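Local coordinates for protein amine Dehydrogenase (Pseudomonas putida, PDB 1JMX) that binds two heme c groups as an amine dehydrogenase subunit and probably passes electrons through them, at residues H29-P34 / Q68-S73; A165-W170 / L232-E237. All blocks are in the same frame, centred on the assembly; numbering follows the deposited sequence.

Contact 1 of 2, residues H29-P34 / Q68-S73; sequences HQRKTP and QGLAPS. With HEC (heme c), chain F.
Arg31 and Gln68 sit side by side where their CA atoms approach to 4.6 Å, and three hydrogen bonds spread from this pair. The shortest belongs to Arg31: NH1 reaches Gly69 O at 2.8 Å with an N-H...O angle of 158°. Its acceptor lies in the guanidinium plane, and the donor meets a lone pair of that carbonyl. CB, CG and CD pass alongside Gly69 O, and the bend at chi3 (-72°) turns the guanidinium back so that NH1 reaches the same oxygen, while Glu74 forms a salt bridge with NH1 and Leu162 O takes NH2. Gln68 answers from the other segment: NE2 donates to Gln30 O at 3.0 Å and also to Ile27 O. Its amide stands 86° from the guanidinium; the two side chains meet through aliphatic carbons, Arg31 CG and Gln68 CB. Lys32 N to Gln68 O (3.2 Å) is the backbone bond, and a CA-H...O contact joins Gly69 CA to Lys32 O at 3.4 Å.

Leu70 with Thr33 is the apolar, bond-free part, CD1 lying 4.0 Å from Thr33 CG2; beyond Leu70, at Ala71, the contact fades. Gln68, although central, is partly exposed, unlike buried Arg31.

In the heme-binding region, Arg31 pairs with Arg113 in the small antiparallel sheet 31-32/112-113, and 68-73 is the loop after helix 54-67. The residues before and after Arg31 turn their polar ends to the hemes: Gln30 NE2 donates to heme c O1A at 3.1 Å, and Lys32 NZ to Gln30 OE1 at 2.7 Å. Gln68 thus grips the backbone at Gln30 O and Lys32 N, while Gly69 O holds the Arg31 side chain. Lys32 NZ and Glu118 OE1 probably help fix the rotation of the Gln30 amide; toward this heme Lys32 is second shell, though it binds the other heme directly.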
loop_
_atom_site.group_PDB
_atom_site.type_symbol
_atom_site.label_atom_id
_atom_site.label_comp_id
_atom_site.label_asym_id
_atom_site.label_seq_id
_atom_site.Cartn_x
_atom_site.Cartn_y
_atom_site.Cartn_z
ATOM N N HIS A 29 -8.006 19.635 -18.820
ATOM C CA HIS A 29 -8.724 18.518 -19.423
ATOM C C HIS A 29 -9.008 17.414 -18.410
ATOM O O HIS A 29 -9.204 16.250 -18.767
ATOM C CB HIS A 29 -7.894 17.972 -20.583
ATOM C CG HIS A 29 -7.295 19.043 -21.435
ATOM N ND1 HIS A 29 -7.952 19.592 -22.512
ATOM C CD2 HIS A 29 -6.128 19.720 -21.322
ATOM C CE1 HIS A 29 -7.220 20.565 -23.024
ATOM N NE2 HIS A 29 -6.108 20.662 -22.320
ATOM N N GLN A 30 -9.025 17.809 -17.141
ATOM C CA GLN A 30 -9.271 16.899 -16.041
ATOM C C GLN A 30 -10.064 17.623 -14.952
ATOM O O GLN A 30 -9.921 18.834 -14.774
ATOM C CB GLN A 30 -7.934 16.425 -15.461
ATOM C CG GLN A 30 -7.019 15.711 -16.446
ATOM C CD GLN A 30 -5.651 15.419 -15.865
ATOM O OE1 GLN A 30 -5.413 15.620 -14.675
ATOM N NE2 GLN A 30 -4.740 14.960 -16.705
ATOM N N ARG A 31 -10.928 16.886 -14.256
ATOM C CA ARG A 31 -11.724 17.438 -13.146
ATOM C C ARG A 31 -11.487 16.542 -11.944
ATOM O O ARG A 31 -11.543 15.321 -12.063
ATOM C CB ARG A 31 -13.217 17.490 -13.484
ATOM C CG ARG A 31 -13.551 18.490 -14.569
ATOM C CD ARG A 31 -15.032 18.757 -14.687
ATOM N NE ARG A 31 -15.777 17.648 -15.268
ATOM C CZ ARG A 31 -16.614 16.881 -14.581
ATOM N NH1 ARG A 31 -16.798 17.102 -13.288
ATOM N NH2 ARG A 31 -17.316 15.936 -15.193
ATOM N N LYS A 32 -11.169 17.143 -10.804
ATOM C CA LYS A 32 -10.893 16.376 -9.590
ATOM C C LYS A 32 -11.437 17.083 -8.347
ATOM O O LYS A 32 -11.909 18.226 -8.410
ATOM C CB LYS A 32 -9.376 16.203 -9.394
ATOM C CG LYS A 32 -8.537 16.025 -10.653
ATOM C CD LYS A 32 -7.060 16.185 -10.315
ATOM C CE LYS A 32 -6.187 16.290 -11.556
ATOM N NZ LYS A 32 -5.776 14.985 -12.080
ATOM N N THR A 33 -11.329 16.401 -7.212
ATOM C CA THR A 33 -11.760 16.945 -5.930
ATOM C C THR A 33 -10.646 17.884 -5.457
ATOM O O THR A 33 -9.574 17.927 -6.066
ATOM C CB THR A 33 -11.939 15.816 -4.869
ATOM O OG1 THR A 33 -10.683 15.168 -4.629
ATOM C CG2 THR A 33 -12.964 14.789 -5.331
ATOM N N PRO A 34 -10.895 18.677 -4.398
ATOM C CA PRO A 34 -9.883 19.602 -3.867
ATOM C C PRO A 34 -8.578 18.889 -3.478
ATOM O O PRO A 34 -7.487 19.385 -3.766
ATOM C CB PRO A 34 -10.583 20.199 -2.651
ATOM C CG PRO A 34 -12.003 20.264 -3.108
ATOM C CD PRO A 34 -12.203 18.917 -3.756
ATOM N N GLN A 68 -12.592 23.326 -12.178
ATOM C CA GLN A 68 -12.691 21.938 -12.607
ATOM C C GLN A 68 -12.899 20.969 -11.452
ATOM O O GLN A 68 -11.998 20.230 -11.060
ATOM C CB GLN A 68 -11.445 21.572 -13.405
ATOM C CG GLN A 68 -11.320 22.340 -14.712
ATOM C CD GLN A 68 -9.885 22.650 -15.056
ATOM O OE1 GLN A 68 -9.568 23.753 -15.501
ATOM N NE2 GLN A 68 -9.003 21.690 -14.832
ATOM N N GLY A 69 -14.107 20.987 -10.910
ATOM C CA GLY A 69 -14.440 20.103 -9.813
ATOM C C GLY A 69 -15.463 19.079 -10.252
ATOM O O GLY A 69 -15.738 18.926 -11.441
ATOM N N LEU A 70 -16.012 18.356 -9.286
ATOM C CA LEU A 70 -17.013 17.344 -9.582
ATOM C C LEU A 70 -18.361 17.791 -9.033
ATOM O O LEU A 70 -18.430 18.490 -8.028
ATOM C CB LEU A 70 -16.642 16.010 -8.923
ATOM C CG LEU A 70 -15.286 15.356 -9.160
ATOM C CD1 LEU A 70 -15.275 13.996 -8.486
ATOM C CD2 LEU A 70 -15.024 15.198 -10.636
ATOM N N ALA A 71 -19.431 17.416 -9.714
ATOM C CA ALA A 71 -20.762 17.727 -9.228
ATOM C C ALA A 71 -20.961 16.828 -7.994
ATOM O O ALA A 71 -20.268 15.822 -7.832
ATOM C CB ALA A 71 -21.796 17.413 -10.295
ATOM N N PRO A 72 -21.874 17.205 -7.086
ATOM C CA PRO A 72 -22.103 16.386 -5.896
ATOM C C PRO A 72 -22.385 14.920 -6.223
ATOM O O PRO A 72 -21.769 14.029 -5.653
ATOM C CB PRO A 72 -23.302 17.073 -5.248
ATOM C CG PRO A 72 -23.067 18.504 -5.590
ATOM C CD PRO A 72 -22.700 18.423 -7.044
ATOM N N SER A 73 -23.267 14.684 -7.188
ATOM C CA SER A 73 -23.630 13.332 -7.584
ATOM C C SER A 73 -22.487 12.530 -8.204
ATOM O O SER A 73 -22.589 11.318 -8.345
ATOM C CB SER A 73 -24.834 13.356 -8.522
ATOM O OG SER A 73 -24.536 14.034 -9.723
HETATM FE FE HEC F . 2.468 19.237 -14.459
HETATM C CHA HEC F . 1.404 16.255 -15.618
HETATM C CHB HEC F . -0.647 19.923 -13.335
HETATM C CHC HEC F . 3.547 22.265 -13.309
HETATM C CHD HEC F . 5.628 18.554 -15.608
HETATM N NA HEC F . 0.752 18.292 -14.474
HETATM C C1A HEC F . 0.471 17.057 -14.995
HETATM C C2A HEC F . -0.932 16.710 -14.807
HETATM C C3A HEC F . -1.498 17.744 -14.166
HETATM C C4A HEC F . -0.456 18.725 -13.958
HETATM C CMA HEC F . -2.951 17.854 -13.748
HETATM C CAA HEC F . -1.597 15.428 -15.255
HETATM C CBA HEC F . -1.644 14.462 -14.092
HETATM C CGA HEC F . -2.291 13.136 -14.443
HETATM O O1A HEC F . -2.714 12.941 -15.595
HETATM O O2A HEC F . -2.378 12.276 -13.546
HETATM N NB HEC F . 1.643 20.754 -13.526
HETATM C C1B HEC F . 0.312 20.885 -13.121
HETATM C C2B HEC F . 0.033 22.125 -12.477
HETATM C C3B HEC F . 1.222 22.799 -12.480
HETATM C C4B HEC F . 2.215 21.946 -13.117
HETATM C CMB HEC F . -1.332 22.583 -11.921
HETATM C CAB HEC F . 1.386 24.194 -11.910
HETATM C CBB HEC F . 1.644 24.358 -10.410
HETATM N NC HEC F . 4.212 20.196 -14.457
HETATM C C1C HEC F . 4.482 21.454 -13.932
HETATM C C2C HEC F . 5.863 21.825 -14.115
HETATM C C3C HEC F . 6.445 20.811 -14.763
HETATM C C4C HEC F . 5.422 19.781 -14.970
HETATM C CMC HEC F . 6.500 23.138 -13.661
HETATM C CAC HEC F . 7.833 20.886 -15.381
HETATM C CBC HEC F . 9.085 20.577 -14.585
HETATM N ND HEC F . 3.343 17.723 -15.410
HETATM C C1D HEC F . 4.653 17.585 -15.814
HETATM C C2D HEC F . 4.885 16.299 -16.487
HETATM C C3D HEC F . 3.671 15.676 -16.470
HETATM C C4D HEC F . 2.751 16.558 -15.815
HETATM C CMD HEC F . 6.206 15.786 -17.073
HETATM C CAD HEC F . 3.297 14.303 -17.024
HETATM C CBD HEC F . 3.566 13.119 -16.106
HETATM C CGD HEC F . 2.852 13.219 -14.780
HETATM O O1D HEC F . 3.506 13.472 -13.765
HETATM O O2D HEC F . 1.626 13.043 -14.736
#

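Contact 2 of 2, residues A165-W170 / L232-E237; sequences AAWAEW and LYNGYE
Trp170 lays the edge of its indole against the turn formed by Asn234, Gly235 and Tyr236. From CB, which points toward that turn, the first torsion sets CG anti to the backbone N (chi1 179°) and carries the ring outward from the helix. CD1 comes first, 3.6 Å from Asn234 OD1. NE1 is next and has two acceptors on one residue: Asn234 O at 3.2 Å, in the ring plane with an N-H...O angle of 144°, and Asn234 OD1, also at 3.2 Å, in a weak bond. CE2 follows, and CZ2 sits between Asn234 O (3.5 Å) and Tyr236 CD2 (3.6 Å). The six-membered ring and the Tyr236 ring have planes 80° apart and centroids 5.4 Å apart, an oblique aromatic pairing.

Trp167, one helical turn earlier, approaches the Asn234 amide from another direction: its CZ3 lies 3.6 Å from Asn234 ND2, with the amide at the ring's edge. Asn234 is thus bordered by two indole edges, while its backbone N is bound by Asp66. Tyr236 sends its hydroxyl elsewhere, probably to a hydrogen bond with Leu70 O.

Asn234 and Gly235 both adopt left-handed backbone conformations, as in a type I' turn, and Tyr233 O accepts from both Tyr236 N and Glu237 N. With Tyr236 and Glu237 facing Tyr233, the arrangement is a tight beta hairpin with a classic beta bulge, joining strands 223-233 and 237-244 of the eight-stranded antiparallel barrel and docked against helix 165-173.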
loop_
_atom_site.group_PDB
_atom_site.type_symbol
_atom_site.label_atom_id
_atom_site.label_comp_id
_atom_site.label_asym_id
_atom_site.label_seq_id
_atom_site.Cartn_x
_atom_site.Cartn_y
_atom_site.Cartn_z
ATOM N N ALA A 165 -23.875 15.777 -17.840
ATOM C CA ALA A 165 -24.972 16.697 -17.584
ATOM C C ALA A 165 -24.877 17.231 -16.158
ATOM O O ALA A 165 -25.119 18.410 -15.907
ATOM C CB ALA A 165 -26.303 15.987 -17.800
ATOM N N ALA A 166 -24.470 16.354 -15.242
ATOM C CA ALA A 166 -24.322 16.683 -13.827
ATOM C C ALA A 166 -23.402 17.872 -13.580
ATOM O O ALA A 166 -23.724 18.773 -12.804
ATOM C CB ALA A 166 -23.809 15.461 -13.075
ATOM N N TRP A 167 -22.242 17.855 -14.228
ATOM C CA TRP A 167 -21.273 18.929 -14.085
ATOM C C TRP A 167 -21.771 20.223 -14.716
ATOM O O TRP A 167 -21.548 21.309 -14.181
ATOM C CB TRP A 167 -19.941 18.525 -14.723
ATOM C CG TRP A 167 -18.910 19.602 -14.668
ATOM C CD1 TRP A 167 -18.139 20.048 -15.698
ATOM C CD2 TRP A 167 -18.542 20.382 -13.522
ATOM N NE1 TRP A 167 -17.313 21.056 -15.268
ATOM C CE2 TRP A 167 -17.539 21.284 -13.937
ATOM C CE3 TRP A 167 -18.966 20.407 -12.182
ATOM C CZ2 TRP A 167 -16.947 22.205 -13.064
ATOM C CZ3 TRP A 167 -18.381 21.322 -11.312
ATOM C CH2 TRP A 167 -17.379 22.211 -11.761
ATOM N N ALA A 168 -22.417 20.100 -15.870
ATOM C CA ALA A 168 -22.945 21.254 -16.594
ATOM C C ALA A 168 -24.031 21.946 -15.775
ATOM O O ALA A 168 -24.027 23.175 -15.626
ATOM C CB ALA A 168 -23.507 20.809 -17.951
ATOM N N GLU A 169 -24.942 21.141 -15.229
ATOM C CA GLU A 169 -26.048 21.635 -14.418
ATOM C C GLU A 169 -25.614 22.090 -13.043
ATOM O O GLU A 169 -26.335 22.830 -12.371
ATOM C CB GLU A 169 -27.143 20.581 -14.323
ATOM C CG GLU A 169 -27.975 20.515 -15.594
ATOM C CD GLU A 169 -28.948 19.352 -15.625
ATOM O OE1 GLU A 169 -28.905 18.574 -16.614
ATOM O OE2 GLU A 169 -29.768 19.227 -14.679
ATOM N N TRP A 170 -24.446 21.628 -12.613
ATOM C CA TRP A 170 -23.924 22.041 -11.329
ATOM C C TRP A 170 -23.275 23.424 -11.461
ATOM O O TRP A 170 -23.410 24.260 -10.572
ATOM C CB TRP A 170 -22.916 21.034 -10.783
ATOM C CG TRP A 170 -22.382 21.491 -9.484
ATOM C CD1 TRP A 170 -21.119 21.917 -9.225
ATOM C CD2 TRP A 170 -23.125 21.666 -8.275
ATOM N NE1 TRP A 170 -21.027 22.352 -7.930
ATOM C CE2 TRP A 170 -22.245 22.209 -7.322
ATOM C CE3 TRP A 170 -24.454 21.417 -7.905
ATOM C CZ2 TRP A 170 -22.645 22.513 -6.018
ATOM C CZ3 TRP A 170 -24.855 21.717 -6.609
ATOM C CH2 TRP A 170 -23.951 22.262 -5.680
ATOM N N LEU A 232 -14.695 26.832 1.425
ATOM C CA LEU A 232 -15.725 26.140 0.678
ATOM C C LEU A 232 -15.304 26.064 -0.792
ATOM O O LEU A 232 -15.079 27.090 -1.442
ATOM C CB LEU A 232 -17.055 26.887 0.855
ATOM C CG LEU A 232 -18.435 26.329 0.493
ATOM C CD1 LEU A 232 -18.915 26.902 -0.818
ATOM C CD2 LEU A 232 -18.453 24.816 0.499
ATOM N N TYR A 233 -15.142 24.832 -1.275
ATOM C CA TYR A 233 -14.753 24.553 -2.653
ATOM C C TYR A 233 -15.942 24.117 -3.485
ATOM O O TYR A 233 -16.796 23.372 -3.017
ATOM C CB TYR A 233 -13.724 23.425 -2.706
ATOM C CG TYR A 233 -12.438 23.699 -1.982
ATOM C CD1 TYR A 233 -12.171 23.100 -0.754
ATOM C CD2 TYR A 233 -11.461 24.517 -2.544
ATOM C CE1 TYR A 233 -10.964 23.300 -0.108
ATOM C CE2 TYR A 233 -10.251 24.725 -1.909
ATOM C CZ TYR A 233 -10.007 24.112 -0.694
ATOM O OH TYR A 233 -8.805 24.296 -0.068
ATOM N N ASN A 234 -15.988 24.593 -4.721
ATOM C CA ASN A 234 -17.037 24.234 -5.669
ATOM C C ASN A 234 -18.469 24.368 -5.148
ATOM O O ASN A 234 -19.344 23.597 -5.529
ATOM C CB ASN A 234 -16.783 22.815 -6.193
ATOM C CG ASN A 234 -17.558 22.502 -7.459
ATOM O OD1 ASN A 234 -17.970 23.397 -8.186
ATOM N ND2 ASN A 234 -17.755 21.220 -7.727
ATOM N N GLY A 235 -18.691 25.321 -4.247
ATOM C CA GLY A 235 -20.024 25.564 -3.724
ATOM C C GLY A 235 -20.616 24.573 -2.745
ATOM O O GLY A 235 -21.702 24.825 -2.226
ATOM N N TYR A 236 -19.930 23.461 -2.479
ATOM C CA TYR A 236 -20.445 22.466 -1.538
ATOM C C TYR A 236 -19.373 21.727 -0.745
ATOM O O TYR A 236 -19.644 21.264 0.358
ATOM C CB TYR A 236 -21.368 21.458 -2.240
ATOM C CG TYR A 236 -20.665 20.387 -3.056
ATOM C CD1 TYR A 236 -20.598 19.070 -2.601
ATOM C CD2 TYR A 236 -20.082 20.690 -4.286
ATOM C CE1 TYR A 236 -19.971 18.081 -3.349
ATOM C CE2 TYR A 236 -19.451 19.711 -5.042
ATOM C CZ TYR A 236 -19.402 18.411 -4.572
ATOM O OH TYR A 236 -18.813 17.438 -5.336
ATOM N N GLU A 237 -18.160 21.629 -1.294
ATOM C CA GLU A 237 -17.059 20.935 -0.620
ATOM C C GLU A 237 -16.440 21.726 0.524
ATOM O O GLU A 237 -15.497 22.499 0.347
ATOM C CB GLU A 237 -15.986 20.501 -1.620
ATOM C CG GLU A 237 -16.405 19.354 -2.539
ATOM C CD GLU A 237 -16.486 17.993 -1.839
ATOM O OE1 GLU A 237 -16.398 17.915 -0.593
ATOM O OE2 GLU A 237 -16.639 16.981 -2.551
#

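From the N terminus, contact 1 closes first: the chain leaves 29-34, runs through helices 34-48 and 54-67, and returns at 68-73. Contact 2 opens later, at helix 165-173, and its loop holds the barrel strands from 182-190 to 223-233 before 232-237 comes back. The loops are therefore in series, neither nested nor crossing. In space, however, their centres lie about 8 Å apart. Arg31 makes a cation-pi interaction with Trp167, and Ala71 packs on Ala166 and Trp170. Contact 1 joins strand 31-32 to the loop after helix 54-67 within the heme-binding region, contact 2 joins helix 165-173 to the barrel, and these bridges link both.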